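Local coordinates for methyltransferase domain-containing protein (Serratia marcescens, PDB 7CLU) that probably transfers a methyl group from S-adenosylmethionine to an oxygen of an intermediate in the prodigiosin synthetic pathway, at residues 238-243 against 259-264; 323-328 against 333-338; 159-164 against 180-185; 107-112 against 121-126. All blocks are in the same frame, centred on the assembly; numbering follows the deposited sequence.

Contact 1: residues 238-243 against 259-264; sequences DLIHLG and RNIYRA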
loop_
_atom_site.group_PDB
_atom_site.type_symbol
_atom_site.label_atom_id
_atom_site.label_comp_id
_atom_site.label_asym_id
_atom_site.label_seq_id
_atom_site.Cartn_x
_atom_site.Cartn_y
_atom_site.Cartn_z
ATOM N N ASP A 238 5.275 42.786 -5.111
ATOM C CA ASP A 238 6.341 42.531 -6.074
ATOM C C ASP A 238 6.887 41.105 -6.011
ATOM O O ASP A 238 7.676 40.731 -6.886
ATOM C CB ASP A 238 7.477 43.554 -5.887
ATOM C CG ASP A 238 8.014 43.583 -4.463
ATOM O OD1 ASP A 238 7.261 43.927 -3.540
ATOM O OD2 ASP A 238 9.196 43.256 -4.267
ATOM N N LEU A 239 6.464 40.296 -5.033
ATOM C CA LEU A 239 6.741 38.861 -5.012
ATOM C C LEU A 239 5.446 38.111 -4.714
ATOM O O LEU A 239 4.780 38.390 -3.709
ATOM C CB LEU A 239 7.820 38.490 -3.972
ATOM C CG LEU A 239 8.182 36.989 -3.895
ATOM C CD1 LEU A 239 8.696 36.438 -5.232
ATOM C CD2 LEU A 239 9.205 36.720 -2.800
ATOM N N ILE A 240 5.088 37.171 -5.596
ATOM C CA ILE A 240 3.882 36.361 -5.454
ATOM C C ILE A 240 4.281 34.896 -5.493
ATOM O O ILE A 240 5.080 34.482 -6.344
ATOM C CB ILE A 240 2.850 36.654 -6.569
ATOM C CG1 ILE A 240 2.519 38.147 -6.619
ATOM C CG2 ILE A 240 1.579 35.851 -6.342
ATOM C CD1 ILE A 240 1.589 38.578 -5.543
ATOM N N HIS A 241 3.694 34.100 -4.600
ATOM C CA HIS A 241 4.045 32.694 -4.479
ATOM C C HIS A 241 2.786 31.849 -4.492
ATOM O O HIS A 241 1.777 32.208 -3.875
ATOM C CB HIS A 241 4.833 32.384 -3.175
ATOM C CG HIS A 241 5.040 30.917 -2.950
ATOM N ND1 HIS A 241 4.427 30.220 -1.930
ATOM C CD2 HIS A 241 5.761 30.005 -3.647
ATOM C CE1 HIS A 241 4.787 28.951 -1.986
ATOM N NE2 HIS A 241 5.588 28.790 -3.025
ATOM N N LEU A 242 2.862 30.724 -5.191
ATOM C CA LEU A 242 1.772 29.758 -5.275
ATOM C C LEU A 242 2.358 28.429 -4.827
ATOM O O LEU A 242 3.215 27.860 -5.515
ATOM C CB LEU A 242 1.202 29.689 -6.690
ATOM C CG LEU A 242 0.045 28.703 -6.939
ATOM C CD1 LEU A 242 -1.180 29.136 -6.156
ATOM C CD2 LEU A 242 -0.279 28.616 -8.413
ATOM N N GLY A 243 1.918 27.950 -3.667
ATOM C CA GLY A 243 2.540 26.785 -3.064
ATOM C C GLY A 243 1.940 25.446 -3.454
ATOM O O GLY A 243 0.875 25.087 -2.958
ATOM N N ARG A 259 -1.729 32.489 -16.338
ATOM C CA ARG A 259 -2.110 33.697 -17.058
ATOM C C ARG A 259 -2.913 34.628 -16.158
ATOM O O ARG A 259 -2.750 35.851 -16.213
ATOM C CB ARG A 259 -2.902 33.324 -18.316
ATOM C CG ARG A 259 -2.045 32.758 -19.445
ATOM C CD ARG A 259 -2.734 32.891 -20.810
ATOM N NE ARG A 259 -3.860 31.976 -20.933
ATOM C CZ ARG A 259 -3.830 30.854 -21.647
ATOM N NH1 ARG A 259 -2.727 30.528 -22.310
ATOM N NH2 ARG A 259 -4.905 30.064 -21.707
ATOM N N ASN A 260 -3.772 34.065 -15.303
ATOM C CA ASN A 260 -4.557 34.899 -14.396
ATOM C C ASN A 260 -3.659 35.654 -13.426
ATOM O O ASN A 260 -3.872 36.847 -13.173
ATOM C CB ASN A 260 -5.572 34.046 -13.627
ATOM C CG ASN A 260 -6.808 33.713 -14.450
ATOM O OD1 ASN A 260 -7.016 34.275 -15.525
ATOM N ND2 ASN A 260 -7.631 32.796 -13.946
ATOM N N ILE A 261 -2.659 34.969 -12.861
ATOM C CA ILE A 261 -1.715 35.635 -11.966
ATOM C C ILE A 261 -0.864 36.643 -12.727
ATOM O O ILE A 261 -0.628 37.756 -12.248
ATOM C CB ILE A 261 -0.837 34.601 -11.247
ATOM C CG1 ILE A 261 -1.702 33.751 -10.304
ATOM C CG2 ILE A 261 0.285 35.316 -10.506
ATOM C CD1 ILE A 261 -0.958 32.605 -9.642
ATOM N N TYR A 262 -0.376 36.265 -13.912
ATOM C CA TYR A 262 0.439 37.180 -14.705
ATOM C C TYR A 262 -0.299 38.482 -14.975
ATOM O O TYR A 262 0.274 39.570 -14.828
ATOM C CB TYR A 262 0.835 36.521 -16.024
ATOM C CG TYR A 262 1.677 37.414 -16.898
ATOM C CD1 TYR A 262 3.054 37.467 -16.734
ATOM C CD2 TYR A 262 1.098 38.223 -17.880
ATOM C CE1 TYR A 262 3.843 38.285 -17.519
ATOM C CE2 TYR A 262 1.880 39.054 -18.672
ATOM C CZ TYR A 262 3.254 39.077 -18.486
ATOM O OH TYR A 262 4.053 39.889 -19.261
ATOM N N ARG A 263 -1.575 38.389 -15.354
ATOM C CA ARG A 263 -2.344 39.583 -15.690
ATOM C C ARG A 263 -2.485 40.494 -14.480
ATOM O O ARG A 263 -2.423 41.724 -14.602
ATOM C CB ARG A 263 -3.716 39.181 -16.232
ATOM C CG ARG A 263 -4.549 40.349 -16.722
ATOM C CD ARG A 263 -5.784 39.889 -17.483
ATOM N NE ARG A 263 -6.726 39.165 -16.633
ATOM C CZ ARG A 263 -6.959 37.857 -16.712
ATOM N NH1 ARG A 263 -6.316 37.118 -17.614
ATOM N NH2 ARG A 263 -7.840 37.291 -15.894
ATOM N N ALA A 264 -2.627 39.905 -13.293
ATOM C CA ALA A 264 -2.879 40.673 -12.080
ATOM C C ALA A 264 -1.614 41.204 -11.419
ATOM O O ALA A 264 -1.707 42.126 -10.602
ATOM C CB ALA A 264 -3.672 39.818 -11.088
#

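Contact 2: residues 323-328 against 333-338; sequences RIMKIA and LIVGEK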
loop_
_atom_site.group_PDB
_atom_site.type_symbol
_atom_site.label_atom_id
_atom_site.label_comp_id
_atom_site.label_asym_id
_atom_site.label_seq_id
_atom_site.Cartn_x
_atom_site.Cartn_y
_atom_site.Cartn_z
ATOM N N ARG A 323 12.843 30.406 -15.044
ATOM C CA ARG A 323 13.997 29.613 -14.640
ATOM C C ARG A 323 13.677 28.799 -13.392
ATOM O O ARG A 323 12.677 29.026 -12.705
ATOM C CB ARG A 323 15.221 30.498 -14.397
ATOM C CG ARG A 323 15.076 31.432 -13.218
ATOM C CD ARG A 323 15.875 32.714 -13.434
ATOM N NE ARG A 323 15.736 33.635 -12.312
ATOM C CZ ARG A 323 14.812 34.584 -12.240
ATOM N NH1 ARG A 323 13.929 34.735 -13.225
ATOM N NH2 ARG A 323 14.755 35.371 -11.178
ATOM N N ILE A 324 14.555 27.831 -13.120
ATOM C CA ILE A 324 14.498 26.984 -11.935
ATOM C C ILE A 324 15.396 27.585 -10.870
ATOM O O ILE A 324 16.490 28.092 -11.168
ATOM C CB ILE A 324 14.937 25.541 -12.251
ATOM C CG1 ILE A 324 14.083 24.937 -13.373
ATOM C CG2 ILE A 324 14.887 24.672 -10.995
ATOM C CD1 ILE A 324 12.621 25.270 -13.258
ATOM N N MET A 325 14.936 27.538 -9.625
ATOM C CA MET A 325 15.765 27.873 -8.479
ATOM C C MET A 325 15.668 26.711 -7.503
ATOM O O MET A 325 14.596 26.451 -6.941
ATOM C CB MET A 325 15.328 29.188 -7.836
ATOM C CG MET A 325 16.164 29.591 -6.643
ATOM S SD MET A 325 15.767 31.255 -6.107
ATOM C CE MET A 325 15.575 32.074 -7.696
ATOM N N LYS A 326 16.775 26.000 -7.329
ATOM C CA LYS A 326 16.838 24.915 -6.368
ATOM C C LYS A 326 16.996 25.483 -4.969
ATOM O O LYS A 326 17.706 26.469 -4.762
ATOM C CB LYS A 326 18.004 23.985 -6.690
ATOM C CG LYS A 326 17.886 23.277 -8.023
ATOM C CD LYS A 326 19.163 22.528 -8.347
ATOM C CE LYS A 326 18.870 21.116 -8.825
ATOM N NZ LYS A 326 20.025 20.180 -8.625
ATOM N N ILE A 327 16.305 24.867 -4.007
ATOM C CA ILE A 327 16.403 25.243 -2.602
ATOM C C ILE A 327 16.399 23.964 -1.773
ATOM O O ILE A 327 15.991 22.893 -2.237
ATOM C CB ILE A 327 15.251 26.180 -2.146
ATOM C CG1 ILE A 327 13.885 25.563 -2.476
ATOM C CG2 ILE A 327 15.359 27.564 -2.781
ATOM C CD1 ILE A 327 12.755 26.185 -1.699
ATOM N N ALA A 328 16.847 24.086 -0.527
ATOM C CA ALA A 328 16.727 22.970 0.399
ATOM C C ALA A 328 15.257 22.603 0.586
ATOM O O ALA A 328 14.358 23.444 0.467
ATOM C CB ALA A 328 17.359 23.306 1.753
ATOM N N LEU A 333 11.679 25.604 -6.920
ATOM C CA LEU A 333 11.055 26.886 -7.230
ATOM C C LEU A 333 11.067 27.106 -8.738
ATOM O O LEU A 333 12.111 26.965 -9.390
ATOM C CB LEU A 333 11.776 28.042 -6.517
ATOM C CG LEU A 333 11.864 28.044 -4.990
ATOM C CD1 LEU A 333 12.424 29.370 -4.498
ATOM C CD2 LEU A 333 10.527 27.721 -4.292
ATOM N N ILE A 334 9.906 27.423 -9.298
ATOM C CA ILE A 334 9.808 27.871 -10.677
ATOM C C ILE A 334 9.499 29.362 -10.623
ATOM O O ILE A 334 8.542 29.777 -9.962
ATOM C CB ILE A 334 8.759 27.074 -11.469
ATOM C CG1 ILE A 334 9.106 25.580 -11.400
ATOM C CG2 ILE A 334 8.780 27.485 -12.898
ATOM C CD1 ILE A 334 8.008 24.712 -10.818
ATOM N N VAL A 335 10.352 30.169 -11.261
ATOM C CA VAL A 335 10.407 31.611 -11.046
ATOM C C VAL A 335 10.309 32.317 -12.391
ATOM O O VAL A 335 10.926 31.885 -13.372
ATOM C CB VAL A 335 11.718 32.018 -10.336
ATOM C CG1 VAL A 335 11.764 33.522 -10.073
ATOM C CG2 VAL A 335 11.909 31.206 -9.057
ATOM N N GLY A 336 9.561 33.417 -12.429
ATOM C CA GLY A 336 9.468 34.227 -13.633
ATOM C C GLY A 336 9.086 35.650 -13.287
ATOM O O GLY A 336 8.599 35.934 -12.186
ATOM N N GLU A 337 9.318 36.552 -14.242
ATOM C CA GLU A 337 9.029 37.966 -14.047
ATOM C C GLU A 337 8.054 38.477 -15.102
ATOM O O GLU A 337 7.919 37.917 -16.198
ATOM C CB GLU A 337 10.309 38.818 -14.079
ATOM C CG GLU A 337 11.132 38.751 -12.807
ATOM C CD GLU A 337 12.271 37.775 -12.927
ATOM O OE1 GLU A 337 12.751 37.577 -14.067
ATOM O OE2 GLU A 337 12.686 37.212 -11.890
ATOM N N LYS A 338 7.381 39.567 -14.743
ATOM C CA LYS A 338 6.385 40.206 -15.590
ATOM C C LYS A 338 7.022 41.441 -16.218
ATOM O O LYS A 338 7.361 42.402 -15.514
ATOM C CB LYS A 338 5.137 40.577 -14.788
ATOM C CG LYS A 338 4.154 41.434 -15.571
ATOM C CD LYS A 338 2.772 41.505 -14.940
ATOM C CE LYS A 338 1.787 42.127 -15.940
ATOM N NZ LYS A 338 0.417 42.362 -15.409
#

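Contact 3: residues 159-164 against 180-185; sequences GFVRDY and GSLPMA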
loop_
_atom_site.group_PDB
_atom_site.type_symbol
_atom_site.label_atom_id
_atom_site.label_comp_id
_atom_site.label_asym_id
_atom_site.label_seq_id
_atom_site.Cartn_x
_atom_site.Cartn_y
_atom_site.Cartn_z
ATOM N N GLY A 159 13.780 25.990 4.140
ATOM C CA GLY A 159 14.731 26.143 3.053
ATOM C C GLY A 159 14.397 27.294 2.125
ATOM O O GLY A 159 15.298 27.893 1.529
ATOM N N PHE A 160 13.104 27.607 1.979
ATOM C CA PHE A 160 12.694 28.791 1.233
ATOM C C PHE A 160 13.152 30.061 1.956
ATOM O O PHE A 160 13.811 30.917 1.363
ATOM C CB PHE A 160 11.168 28.770 1.042
ATOM C CG PHE A 160 10.656 29.645 -0.096
ATOM C CD1 PHE A 160 11.524 30.365 -0.912
ATOM C CD2 PHE A 160 9.291 29.730 -0.347
ATOM C CE1 PHE A 160 11.024 31.160 -1.949
ATOM C CE2 PHE A 160 8.792 30.527 -1.380
ATOM C CZ PHE A 160 9.665 31.242 -2.172
ATOM N N VAL A 161 12.817 30.185 3.243
ATOM C CA VAL A 161 13.211 31.355 4.027
ATOM C C VAL A 161 14.729 31.523 4.037
ATOM O O VAL A 161 15.239 32.649 4.005
ATOM C CB VAL A 161 12.646 31.257 5.458
ATOM C CG1 VAL A 161 13.100 32.434 6.294
ATOM C CG2 VAL A 161 11.131 31.204 5.426
ATOM N N ARG A 162 15.475 30.411 4.057
ATOM C CA ARG A 162 16.927 30.490 4.228
ATOM C C ARG A 162 17.654 30.709 2.899
ATOM O O ARG A 162 18.589 31.513 2.836
ATOM C CB ARG A 162 17.426 29.219 4.920
ATOM C CG ARG A 162 18.884 29.216 5.369
ATOM C CD ARG A 162 19.761 28.405 4.431
ATOM N NE ARG A 162 19.413 26.979 4.432
ATOM C CZ ARG A 162 19.975 26.062 3.639
ATOM N NH1 ARG A 162 20.914 26.416 2.765
ATOM N NH2 ARG A 162 19.589 24.790 3.706
ATOM N N ASP A 163 17.233 30.022 1.830
ATOM C CA ASP A 163 17.939 30.035 0.551
ATOM C C ASP A 163 17.488 31.131 -0.408
ATOM O O ASP A 163 18.213 31.420 -1.370
ATOM C CB ASP A 163 17.786 28.684 -0.155
ATOM C CG ASP A 163 18.519 27.580 0.559
ATOM O OD1 ASP A 163 19.032 27.862 1.650
ATOM O OD2 ASP A 163 18.578 26.443 0.045
ATOM N N TYR A 164 16.327 31.736 -0.199
ATOM C CA TYR A 164 15.856 32.803 -1.071
ATOM C C TYR A 164 15.854 34.114 -0.303
ATOM O O TYR A 164 15.432 34.166 0.855
ATOM C CB TYR A 164 14.461 32.511 -1.620
ATOM C CG TYR A 164 13.944 33.580 -2.569
ATOM C CD1 TYR A 164 13.325 34.725 -2.085
ATOM C CD2 TYR A 164 14.078 33.437 -3.949
ATOM C CE1 TYR A 164 12.856 35.708 -2.947
ATOM C CE2 TYR A 164 13.599 34.413 -4.826
ATOM C CZ TYR A 164 12.987 35.543 -4.317
ATOM O OH TYR A 164 12.522 36.524 -5.170
ATOM N N GLY A 180 -0.913 29.854 6.742
ATOM C CA GLY A 180 -0.066 31.018 6.962
ATOM C C GLY A 180 1.347 30.735 7.426
ATOM O O GLY A 180 2.072 31.685 7.746
ATOM N N SER A 181 1.774 29.465 7.392
ATOM C CA SER A 181 3.060 29.052 7.940
ATOM C C SER A 181 4.232 29.712 7.233
ATOM O O SER A 181 5.234 30.070 7.873
ATOM C CB SER A 181 3.174 27.537 7.846
ATOM O OG SER A 181 2.379 26.990 8.859
ATOM N N LEU A 182 4.149 29.852 5.909
ATOM C CA LEU A 182 5.278 30.418 5.183
ATOM C C LEU A 182 5.412 31.912 5.442
ATOM O O LEU A 182 6.510 32.350 5.824
ATOM C CB LEU A 182 5.166 30.088 3.696
ATOM C CG LEU A 182 6.074 30.839 2.720
ATOM C CD1 LEU A 182 7.520 30.628 3.069
ATOM C CD2 LEU A 182 5.768 30.355 1.274
ATOM N N PRO A 183 4.372 32.744 5.285
ATOM C CA PRO A 183 4.573 34.171 5.593
ATOM C C PRO A 183 4.865 34.432 7.062
ATOM O O PRO A 183 5.521 35.431 7.375
ATOM C CB PRO A 183 3.262 34.832 5.133
ATOM C CG PRO A 183 2.288 33.727 4.996
ATOM C CD PRO A 183 3.063 32.508 4.644
ATOM N N MET A 184 4.428 33.563 7.979
ATOM C CA MET A 184 4.881 33.686 9.364
ATOM C C MET A 184 6.394 33.495 9.467
ATOM O O MET A 184 7.088 34.285 10.120
ATOM C CB MET A 184 4.141 32.685 10.257
ATOM C CG MET A 184 2.749 33.143 10.599
ATOM S SD MET A 184 1.769 31.997 11.581
ATOM C CE MET A 184 1.998 30.489 10.718
ATOM N N ALA A 185 6.931 32.457 8.815
ATOM C CA ALA A 185 8.370 32.223 8.882
ATOM C C ALA A 185 9.140 33.372 8.242
ATOM O O ALA A 185 10.217 33.754 8.724
ATOM C CB ALA A 185 8.725 30.894 8.219
#

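Contact 4: residues 107-112 against 121-126; sequences WGELKT and RRTVFG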
loop_
_atom_site.group_PDB
_atom_site.type_symbol
_atom_site.label_atom_id
_atom_site.label_comp_id
_atom_site.label_asym_id
_atom_site.label_seq_id
_atom_site.Cartn_x
_atom_site.Cartn_y
_atom_site.Cartn_z
ATOM N N TRP A 107 -7.625 4.005 -5.523
ATOM C CA TRP A 107 -6.557 3.227 -6.137
ATOM C C TRP A 107 -6.973 1.793 -6.409
ATOM O O TRP A 107 -6.326 1.119 -7.218
ATOM C CB TRP A 107 -5.300 3.226 -5.267
ATOM C CG TRP A 107 -4.453 4.453 -5.438
ATOM C CD1 TRP A 107 -4.714 5.701 -4.949
ATOM C CD2 TRP A 107 -3.187 4.536 -6.109
ATOM N NE1 TRP A 107 -3.689 6.560 -5.284
ATOM C CE2 TRP A 107 -2.744 5.870 -6.000
ATOM C CE3 TRP A 107 -2.394 3.613 -6.811
ATOM C CZ2 TRP A 107 -1.525 6.306 -6.549
ATOM C CZ3 TRP A 107 -1.197 4.047 -7.368
ATOM C CH2 TRP A 107 -0.766 5.382 -7.220
ATOM N N GLY A 108 -8.021 1.309 -5.750
ATOM C CA GLY A 108 -8.557 0.011 -6.111
ATOM C C GLY A 108 -8.929 -0.058 -7.578
ATOM O O GLY A 108 -8.832 -1.115 -8.198
ATOM N N GLU A 109 -9.291 1.082 -8.165
ATOM C CA GLU A 109 -9.698 1.170 -9.563
ATOM C C GLU A 109 -8.654 1.884 -10.424
ATOM O O GLU A 109 -8.999 2.531 -11.419
ATOM C CB GLU A 109 -11.059 1.865 -9.663
ATOM C CG GLU A 109 -12.173 1.162 -8.887
ATOM C CD GLU A 109 -12.508 -0.211 -9.466
ATOM O OE1 GLU A 109 -12.799 -0.288 -10.673
ATOM O OE2 GLU A 109 -12.447 -1.217 -8.724
ATOM N N LEU A 110 -7.372 1.779 -10.045
ATOM C CA LEU A 110 -6.311 2.373 -10.857
ATOM C C LEU A 110 -6.358 1.872 -12.298
ATOM O O LEU A 110 -6.126 2.649 -13.237
ATOM C CB LEU A 110 -4.941 2.082 -10.243
ATOM C CG LEU A 110 -3.740 2.560 -11.083
ATOM C CD1 LEU A 110 -3.742 4.082 -11.201
ATOM C CD2 LEU A 110 -2.419 2.062 -10.499
ATOM N N LYS A 111 -6.616 0.569 -12.490
ATOM C CA LYS A 111 -6.619 0.003 -13.835
ATOM C C LYS A 111 -7.577 0.769 -14.733
ATOM O O LYS A 111 -7.234 1.123 -15.867
ATOM C CB LYS A 111 -6.996 -1.481 -13.786
ATOM C CG LYS A 111 -7.490 -2.064 -15.131
ATOM C CD LYS A 111 -7.854 -3.542 -15.001
ATOM C CE LYS A 111 -8.958 -3.945 -15.977
ATOM N NZ LYS A 111 -9.199 -5.424 -15.984
ATOM N N THR A 112 -8.769 1.074 -14.218
ATOM C CA THR A 112 -9.766 1.767 -15.026
ATOM C C THR A 112 -9.405 3.238 -15.204
ATOM O O THR A 112 -9.718 3.833 -16.248
ATOM C CB THR A 112 -11.144 1.594 -14.381
ATOM O OG1 THR A 112 -11.453 0.200 -14.321
ATOM C CG2 THR A 112 -12.235 2.320 -15.180
ATOM N N ARG A 121 -13.913 8.746 -8.984
ATOM C CA ARG A 121 -14.815 9.128 -7.900
ATOM C C ARG A 121 -16.257 8.691 -8.176
ATOM O O ARG A 121 -16.992 8.372 -7.233
ATOM C CB ARG A 121 -14.742 10.637 -7.658
ATOM C CG ARG A 121 -13.350 11.143 -7.237
ATOM C CD ARG A 121 -13.344 12.633 -6.920
ATOM N NE ARG A 121 -14.067 13.421 -7.916
ATOM C CZ ARG A 121 -13.516 14.029 -8.967
ATOM N NH1 ARG A 121 -12.211 13.956 -9.183
ATOM N NH2 ARG A 121 -14.282 14.724 -9.810
ATOM N N ARG A 122 -16.675 8.665 -9.447
ATOM C CA ARG A 122 -18.028 8.224 -9.787
ATOM C C ARG A 122 -18.176 6.727 -9.572
ATOM O O ARG A 122 -19.055 6.273 -8.833
ATOM C CB ARG A 122 -18.359 8.571 -11.242
ATOM C CG ARG A 122 -18.294 10.044 -11.614
ATOM C CD ARG A 122 -18.923 10.275 -12.994
ATOM N NE ARG A 122 -18.099 11.134 -13.843
ATOM C CZ ARG A 122 -18.128 12.464 -13.812
ATOM N NH1 ARG A 122 -18.941 13.090 -12.970
ATOM N NH2 ARG A 122 -17.345 13.173 -14.620
ATOM N N THR A 123 -17.333 5.947 -10.248
ATOM C CA THR A 123 -17.161 4.528 -9.982
ATOM C C THR A 123 -17.198 4.226 -8.487
ATOM O O THR A 123 -18.069 3.492 -8.000
ATOM C CB THR A 123 -15.819 4.089 -10.585
ATOM O OG1 THR A 123 -15.705 4.594 -11.929
ATOM C CG2 THR A 123 -15.674 2.579 -10.580
ATOM N N VAL A 124 -16.285 4.840 -7.736
ATOM C CA VAL A 124 -16.000 4.370 -6.387
ATOM C C VAL A 124 -17.007 4.910 -5.371
ATOM O O VAL A 124 -17.442 4.181 -4.470
ATOM C CB VAL A 124 -14.544 4.735 -6.023
ATOM C CG1 VAL A 124 -14.302 4.617 -4.542
ATOM C CG2 VAL A 124 -13.564 3.863 -6.824
ATOM N N PHE A 125 -17.397 6.183 -5.481
ATOM C CA PHE A 125 -18.231 6.820 -4.461
ATOM C C PHE A 125 -19.644 7.150 -4.932
ATOM O O PHE A 125 -20.446 7.641 -4.126
ATOM C CB PHE A 125 -17.571 8.108 -3.952
ATOM C CG PHE A 125 -16.200 7.904 -3.390
ATOM C CD1 PHE A 125 -16.033 7.319 -2.146
ATOM C CD2 PHE A 125 -15.072 8.290 -4.109
ATOM C CE1 PHE A 125 -14.764 7.125 -1.618
ATOM C CE2 PHE A 125 -13.798 8.092 -3.584
ATOM C CZ PHE A 125 -13.650 7.497 -2.341
ATOM N N GLY A 126 -19.968 6.913 -6.199
ATOM C CA GLY A 126 -21.242 7.375 -6.733
ATOM C C GLY A 126 -21.388 8.882 -6.749
ATOM O O GLY A 126 -22.513 9.393 -6.701
#

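Contact 1: residues 238-243 against 259-264
With CG1 of Ile261 anti to the carbonyl carbon (chi1 -66°) and the chain running on straight to CD1 (chi2 174°), this side chain presents its CG2 methyl and its CG1-CD1 ethyl arm to strand 239-243, the first to Ile240 and the second to Leu242. Its CG2 branch comes to 4.4 Å from CG2 of Ile240, methyl against methyl. The longer branch reaches Leu242, where CD1 of Ile261 lies 4.2 Å from CD2 of Leu242. Ile240 and Leu242, two apart in the strand, both direct their side chains at the helix 251-264, whereas the intervening His241 points the other way, its ND1 hydrogen-bonded to Asp174 and its NE2 to Ser274. Phe271 of the next strand extends the apolar patch by touching both Leu242 and Ile261. On the helix, Asn260 donates from ND2 to the carbonyl O of Val227, a residue that binds S-adenosylhomocysteine. Strand 239-243, helix 251-264 and strand 270-275 form a beta-alpha-beta unit of the Rossmann-like methyltransferase fold, and this contact lays the connecting helix on the sheet. Across the interface no hydrogen bond or charge pair forms; three buried branched aliphatic residues meet at relaxed van der Waals distances, so their fit rests on shape and hydrophobicity.

Contact 2: residues 323-328 against 333-338
The Arg323 guanidinium has CG1 of Val335 over one face, offset toward the rim and 3.7 Å from NH2, while OE2 of Glu337 sits at its edge, in the plane. These residues belong to the beta hairpin of strands 322-326 and 332-337, which ends the antiparallel side of the seven-stranded methyltransferase sheet. Both terminal nitrogens of Arg323 converge on OE2 of Glu337, NH2 at 2.9 Å and NH1 at 3.1 Å. The former meets the syn lone pair, and the guanidinium and carboxylate planes are turned 35° apart. Arg270 of the neighbouring strand also forms a salt bridge to OE2, so two arginines share one carboxylate, while OE1 accepts from Asn321. Two pairs of backbone bonds fix the register: Arg323 with Val335 and Met325 with Leu333 are hydrogen-bonded pairs, and Ile324 with Ile334 is the non-hydrogen-bonded pair between them. On the face carrying Arg323 and Met325, the bend at the end of the Met325 chain (chi3 -40°) lays CE 4.0 Å from CG2 of Val335. The opposite face has Ile324 and Ile334 side by side, against helix 307-316. Near the turn, not far from Arg331 of the S-adenosylhomocysteine site, Ile327 crosses Leu333 at about a right angle, with its CD1 3.7 Å from CD2 of Leu333.

Contact 3: residues 159-164 against 180-185
Val161 CG2 and the methyl CB of Ala185 make the closest approach between residues 159-164 and 180-185, at 3.7 Å. Next to them the forked end of Leu182 meets the Phe160 ring obliquely: CD2 of Leu182 is 3.9 Å and CD1 4.0 Å from the same ring atom, CD2 of Phe160. The CA-CB bond of Leu182 does not aim at the partner helix; holding CG anti to the backbone N (chi1 167°) swings its methyls over to the ring. Further out, Phe160 is wedged among aromatic groups, meeting Phe156 and Phe166 and lying edge-to-face with His241. Leu182 also rests on Phe172 and Asp174 of strand 171-175 and on Ile157, one turn before Val161 and in touch with Ala185 as well. A hydrogen bond from Tyr190 to the carbonyl O of Val161 adds a polar tie beyond the apolar core. The short helical segments run at 32° to each other, their axes 10.2 Å apart at closest. Gly180, with its positive phi, occupies the N-cap position of helix 181-189. A glycine-rich turn leading from strand 171-175, the first of the Rossmann-like sheet, into helix 181-189, here placed beside helix 154-163, is the hallmark of the cofactor-binding end of Rossmann-like S-adenosylmethionine-dependent methyltransferases.

Contact 4: residues 107-112 against 121-126
Van der Waals packing alone joins Glu109 to Val124 and Thr123. The aliphatic part of the glutamate does most of the work: its CG stands 3.7 Å from CG2 of Val124 and 4.1 Å from the Thr123 methyl CG2. Because the Glu109 chain folds back at chi2 (-66°), the carboxylate turns aside from Val124, and OE1 comes to rest 4.1 Å from the same Thr123 methyl. That methyl faces the glutamate because it lies anti to the backbone N of Thr123, which leaves OG1 beside that nitrogen. Val124 has further apolar neighbours in Pro105 and Leu106 of helix 93-107, and its other methyl, CG1, sits over the centre of the Phe125 ring.

Hydrogen bonding acts within each side of the contact and not between them. A type I turn from Trp107 to Leu110, closed by Leu110 N to Trp107 O at 3.1 Å, places Glu109 as the N-cap of helix 110-116. In the short helix 121-125, Phe125 N bonds Arg121 O at 2.8 Å, and the Thr123 hydroxyl pairs with Gln120.

Ionic and aromatic links occur around the contact. Arg121 forms a salt bridge with Asp300, and on the dimer side Trp107 stacks on Phe16 of the second subunit, whose Lys19 donates to Gly108 O. The three touching residues also meet crystal neighbours, so their exact poses may owe something to the lattice. Chemically, this is a shallow surface contact in which the methylene of a charged residue serves as an apolar surface, its carboxylate making no polar bond to helix 121-125.

Contact 4 comes first along the chain, followed by contacts 3, 1 and 2, each closing before the next opens. The last three cluster around the seven-stranded sheet, with centres 13 to 17 Å apart. Contact 1 supplies its strand 239-243 and contact 2 its terminal hairpin, while the helices of contact 3 pack beside it. They interlock directly: Lys338 NZ reaches Tyr262 O, Phe160 packs against Leu333, and Asp163 probably accepts a hydrogen bond from Ala328 N. All three belong to the Rossmann-like part of the fold, close to residues of the S-adenosylhomocysteine site. Contact 4 lies about 35 to 38 Å away between centres, next to the second subunit, and so belongs to the dimer side.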